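Putative aminopeptidase (PDB 5NTH) probably acts as a manganese-dependent M17 leucyl aminopeptidase, removing residues from the N-termini of peptides, and is captured here with the inhibitor actinonin. Local coordinates at residues A294-G299 with T355-E360; I414-L419 with V511-P516. One frame throughout, in Å; residues are numbered along the deposited sequence.

Contact 1: residues A294-G299 with T355-E360; sequences AMVGKG and TLCLAE. With MN (manganese (II) ion), chain C.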
# COMPACT_ATOMS: atom_id res chain seq x y z
N ALA A 294 44.09 -2.38 3.33
CA ALA A 294 43.13 -1.82 4.26
C ALA A 294 41.79 -2.47 3.99
O ALA A 294 41.43 -2.78 2.86
CB ALA A 294 43.04 -0.33 4.09
N MET A 295 41.08 -2.71 5.08
CA MET A 295 39.75 -3.29 5.02
C MET A 295 38.76 -2.37 5.75
O MET A 295 39.13 -1.71 6.71
CB MET A 295 39.79 -4.68 5.63
CG MET A 295 40.46 -5.72 4.74
SD MET A 295 40.31 -7.42 5.37
CE MET A 295 40.94 -7.25 7.04
N VAL A 296 37.52 -2.33 5.28
CA VAL A 296 36.49 -1.47 5.89
C VAL A 296 35.13 -2.15 5.86
O VAL A 296 34.72 -2.71 4.85
CB VAL A 296 36.35 -0.12 5.16
CG1 VAL A 296 35.42 0.83 5.91
CG2 VAL A 296 37.70 0.56 4.98
N GLY A 297 34.42 -2.06 6.98
CA GLY A 297 33.15 -2.74 7.12
C GLY A 297 32.07 -1.93 7.79
O GLY A 297 32.34 -1.17 8.73
N LYS A 298 30.84 -2.13 7.29
CA LYS A 298 29.66 -1.49 7.85
C LYS A 298 29.33 -2.17 9.17
O LYS A 298 28.93 -3.33 9.19
CB LYS A 298 28.48 -1.60 6.85
CG LYS A 298 27.12 -1.06 7.33
CD LYS A 298 26.07 -1.13 6.21
CE LYS A 298 24.65 -1.33 6.73
NZ LYS A 298 23.53 -0.83 5.87
N GLY A 299 29.52 -1.43 10.26
CA GLY A 299 29.11 -1.84 11.60
C GLY A 299 27.84 -1.15 12.11
O GLY A 299 27.82 -0.58 13.21
N THR A 355 39.02 -1.36 9.57
CA THR A 355 38.28 -0.22 10.08
C THR A 355 36.79 -0.58 10.27
O THR A 355 36.09 -0.94 9.33
CB THR A 355 38.45 1.01 9.17
OG1 THR A 355 39.82 1.42 9.19
CG2 THR A 355 37.60 2.18 9.66
N LEU A 356 36.34 -0.48 11.50
CA LEU A 356 34.95 -0.73 11.81
C LEU A 356 34.17 0.55 11.88
O LEU A 356 34.46 1.41 12.71
CB LEU A 356 34.84 -1.45 13.14
CG LEU A 356 35.72 -2.68 13.14
CD1 LEU A 356 35.71 -3.32 14.52
CD2 LEU A 356 35.23 -3.66 12.07
N CYS A 357 33.17 0.66 11.01
CA CYS A 357 32.33 1.85 11.01
C CYS A 357 31.12 1.65 11.88
O CYS A 357 30.10 1.20 11.39
CB CYS A 357 31.90 2.18 9.60
SG CYS A 357 33.28 2.32 8.46
N LEU A 358 31.23 2.00 13.16
CA LEU A 358 30.22 1.63 14.17
C LEU A 358 29.22 2.72 14.44
O LEU A 358 29.63 3.85 14.62
CB LEU A 358 30.88 1.30 15.50
CG LEU A 358 31.94 0.22 15.41
CD1 LEU A 358 32.43 -0.11 16.80
CD2 LEU A 358 31.38 -1.03 14.75
N ALA A 359 27.94 2.32 14.52
CA ALA A 359 26.82 3.23 14.76
C ALA A 359 25.51 2.48 14.77
O ALA A 359 25.40 1.47 14.08
CB ALA A 359 26.74 4.28 13.67
N GLU A 360 24.53 2.96 15.54
CA GLU A 360 23.12 2.54 15.34
C GLU A 360 22.43 3.64 14.57
O GLU A 360 22.58 4.80 14.93
CB GLU A 360 22.34 2.28 16.64
CG GLU A 360 20.84 2.00 16.36
CD GLU A 360 20.02 1.46 17.54
OE1 GLU A 360 20.61 0.90 18.48
OE2 GLU A 360 18.75 1.59 17.52
MN MN C . 21.73 -0.75 6.74
O HOH W 1 41.13 -0.09 7.76

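Contact 2: residues I414-L419 with V511-P516; sequences IDMATL and VDMAYP. With BB2 (actinonin), chain E.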
# COMPACT_ATOMS: atom_id res chain seq x y z
N ILE A 414 39.39 -3.08 0.60
CA ILE A 414 38.26 -3.99 0.60
C ILE A 414 37.14 -3.45 1.46
O ILE A 414 37.30 -3.34 2.68
CB ILE A 414 38.62 -5.37 1.14
CG1 ILE A 414 39.84 -5.92 0.40
CG2 ILE A 414 37.42 -6.30 1.00
CD1 ILE A 414 40.26 -7.28 0.89
N ASP A 415 36.01 -3.17 0.82
CA ASP A 415 34.84 -2.61 1.48
C ASP A 415 33.80 -3.71 1.58
O ASP A 415 33.45 -4.35 0.59
CB ASP A 415 34.31 -1.42 0.65
CG ASP A 415 33.35 -0.52 1.43
OD1 ASP A 415 33.73 -0.04 2.53
OD2 ASP A 415 32.23 -0.24 0.94
N MET A 416 33.32 -3.95 2.79
CA MET A 416 32.36 -5.03 2.99
C MET A 416 31.23 -4.56 3.83
O MET A 416 31.44 -4.01 4.91
CB MET A 416 33.01 -6.26 3.63
CG MET A 416 32.11 -7.47 3.64
SD MET A 416 32.84 -8.88 4.48
CE MET A 416 34.03 -9.45 3.29
N ALA A 417 30.01 -4.81 3.35
CA ALA A 417 28.82 -4.21 3.91
C ALA A 417 27.56 -4.97 3.53
O ALA A 417 27.46 -5.46 2.41
CB ALA A 417 28.73 -2.79 3.43
N THR A 418 26.62 -5.10 4.48
CA THR A 418 25.24 -5.54 4.20
C THR A 418 24.50 -4.31 3.70
O THR A 418 23.85 -3.60 4.46
CB THR A 418 24.52 -6.07 5.46
OG1 THR A 418 24.66 -5.12 6.51
CG2 THR A 418 25.12 -7.37 5.95
N LEU A 419 24.64 -4.00 2.43
CA LEU A 419 24.38 -2.64 2.05
C LEU A 419 22.96 -2.42 1.58
O LEU A 419 22.34 -1.46 2.03
CB LEU A 419 25.40 -2.14 1.04
CG LEU A 419 25.44 -0.60 1.02
CD1 LEU A 419 25.87 -0.01 2.36
CD2 LEU A 419 26.38 -0.10 -0.06
N VAL A 511 32.24 -5.24 -1.50
CA VAL A 511 31.45 -6.47 -1.40
C VAL A 511 30.14 -6.23 -0.66
O VAL A 511 30.11 -5.94 0.54
CB VAL A 511 32.23 -7.61 -0.72
CG1 VAL A 511 31.43 -8.90 -0.81
CG2 VAL A 511 33.57 -7.80 -1.38
N ASP A 512 29.06 -6.35 -1.40
CA ASP A 512 27.72 -6.15 -0.85
C ASP A 512 27.10 -7.48 -0.48
O ASP A 512 26.61 -8.18 -1.33
CB ASP A 512 26.84 -5.41 -1.87
CG ASP A 512 25.51 -4.97 -1.31
OD1 ASP A 512 25.21 -5.21 -0.11
OD2 ASP A 512 24.77 -4.36 -2.08
N MET A 513 27.08 -7.79 0.80
CA MET A 513 26.69 -9.12 1.23
C MET A 513 25.47 -9.07 2.14
O MET A 513 25.42 -9.71 3.16
CB MET A 513 27.87 -9.88 1.86
CG MET A 513 28.97 -9.07 2.52
SD MET A 513 28.41 -8.25 4.00
CE MET A 513 28.61 -9.64 5.13
N ALA A 514 24.46 -8.34 1.73
CA ALA A 514 23.27 -8.19 2.56
C ALA A 514 22.52 -9.52 2.83
O ALA A 514 22.27 -9.85 3.97
CB ALA A 514 22.35 -7.15 1.96
N TYR A 515 22.19 -10.27 1.78
CA TYR A 515 21.51 -11.57 1.90
C TYR A 515 22.41 -12.77 2.30
O TYR A 515 22.01 -13.57 3.12
CB TYR A 515 20.64 -11.86 0.66
CG TYR A 515 19.49 -10.90 0.63
CD1 TYR A 515 19.65 -9.60 0.14
CD2 TYR A 515 18.27 -11.23 1.20
CE1 TYR A 515 18.62 -8.68 0.20
CE2 TYR A 515 17.23 -10.31 1.25
CZ TYR A 515 17.41 -9.04 0.75
OH TYR A 515 16.36 -8.14 0.80
N PRO A 516 23.63 -12.89 1.75
CA PRO A 516 24.49 -14.05 2.14
C PRO A 516 24.93 -14.10 3.62
O PRO A 516 25.35 -15.15 4.12
CB PRO A 516 25.70 -13.92 1.21
CG PRO A 516 25.30 -12.97 0.14
CD PRO A 516 24.26 -12.06 0.71
C5 BB2 E . 18.80 -1.28 2.50
C3 BB2 E . 19.27 -0.60 3.75
O4 BB2 E . 18.43 -0.26 4.54
N1 BB2 E . 20.56 -0.42 4.00
O2 BB2 E . 20.95 0.19 5.21
C6 BB2 E . 17.98 -0.30 1.67
C12 BB2 E . 17.05 -1.10 0.81
O13 BB2 E . 17.46 -1.50 -0.24
C7 BB2 E . 18.92 0.58 0.84
C8 BB2 E . 18.22 1.54 -0.11
C9 BB2 E . 17.47 2.64 0.64
C10 BB2 E . 16.02 2.71 0.20
C11 BB2 E . 15.89 3.33 -1.18
N14 BB2 E . 15.82 -1.37 1.25
C15 BB2 E . 14.90 -2.18 0.46
C16 BB2 E . 14.05 -3.11 1.36
C18 BB2 E . 12.62 -3.37 0.86
C17 BB2 E . 14.77 -4.45 1.58
C19 BB2 E . 14.15 -1.29 -0.49
O20 BB2 E . 14.55 -1.30 -1.64
N21 BB2 E . 13.11 -0.51 -0.12
C22 BB2 E . 12.08 -0.13 -1.10
C23 BB2 E . 12.76 0.06 1.19
C24 BB2 E . 11.27 0.41 1.14
C25 BB2 E . 10.81 0.16 -0.28
C26 BB2 E . 12.58 1.14 -1.81
O27 BB2 E . 13.73 0.87 -2.63

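Contact 1: residues A294-G299 with T355-E360
Val-296 and Cys-357 meet on one face of two neighbouring parallel strands, CG1 of Val-296 lying 3.6 Å from SG of Cys-357. With SG anti to its own carbonyl carbon (chi1 -54°), the thiol turns back toward the 294-299 strand and also rests against Gly-297 O. Helix 391-404 covers this face through Val-394, Leu-395 and Val-399. The opposite face carries Gly-297 and Gly-299 beside Leu-356 and Leu-358, and packing is tightest at its far end. There the CA atoms of Gly-299 and Leu-358 approach to 4.5 Å, and CD2 of Leu-358 lies 4.0 Å from Gly-299 CA, in the place a side chain would take. Five backbone bonds join the strands; two of them, Gly-297 N to Thr-355 O and Cys-357 N to Gly-297 O, meet their carbonyls almost head-on. Toward Met-295 the side chains part and a water sits beside the strands. It donates to Met-295 O at 2.8 Å and also lies beside Thr-355 OG1, which Thr-278 on the next strand holds; the same carbonyl oxygen takes the N-H of Thr-355, tilted from the carbonyl plane. On the Val-296 face, the extended Lys-298 carries NZ to 2.0 Å from manganese, a site shared with Asp-303, Asp-321 and Glu-390 and met by the hydroxamate oxygen O2 of actinonin. The strand pair supplies the lysine ligand of the M17 two-manganese centre.

Contact 2: residues I414-L419 with V511-P516
Strands 414-417 and 511-512 run parallel, Met-416 facing Val-511 and Ala-417 facing Asp-512, before both chains leave the sheet in loops that stay side by side. They are central strands of the M17 catalytic domain, and the loops that follow their C-terminal ends help to line the active site. Val-511 N reaches Asp-415 O in an almost linear bond (173°), Ala-417 N reaches Val-511 O, and Met-513 N closes on Ala-417 O. On the Met-416 face, the two methionine side chains cross at about a right angle, CG of Met-416 touching CG of Met-513 at 3.7 Å. Bends at chi2 and chi3 fold the Met-513 chain back over the Ala-417 carbonyl, where SD lies 3.3 Å from O, the oxygen that also receives the Met-513 N-H. CG2 of Thr-418 approaches the sulfur from the side away from Met-416, 3.9 Å from SD of Met-513. Thr-418 centres an inverse gamma turn, and its hydroxyl bonds to Asp-321 OD1, so that it probably helps to position a manganese ligand. Its backbone packs closely on Ala-514, CA to CA 3.7 Å. Asp-512 does the polar work on the Ala-417 face. With CG anti to the backbone N (chi1 -171°), its carboxylate is brought to the turn, and OD1 accepts Leu-419 N at 2.9 Å on its syn side, the donor standing out of the carboxylate plane. OD2 is held by Ser-489 and Thr-420, so both oxygens are anchored. Leu-419 CB lies close over the same carboxylate, and beyond it Leu-419 O accepts the hydroxamate N1 of actinonin at 2.9 Å in a nearly straight bond (171°).

How the contacts relate
Contacts 1 and 2 are centred about 11 Å apart in one mixed sheet of the catalytic domain, where strands 349-361, 291-300, 412-417 and 508-512 stand side by side, all parallel. The two contacts share no strand but join directly: Val-296 is probably hydrogen-bonded through its backbone to both Ile-414 and Met-416. Along the chain they come in series, contact 1 closing before contact 2 opens. Because the strands point the same way, Lys-298 of contact 1 and the 418-419 turn of contact 2 lie at the same, C-terminal end of the parallel strands. Metal ligand and inhibitor-binding carbonyl are thereby brought together in one active site.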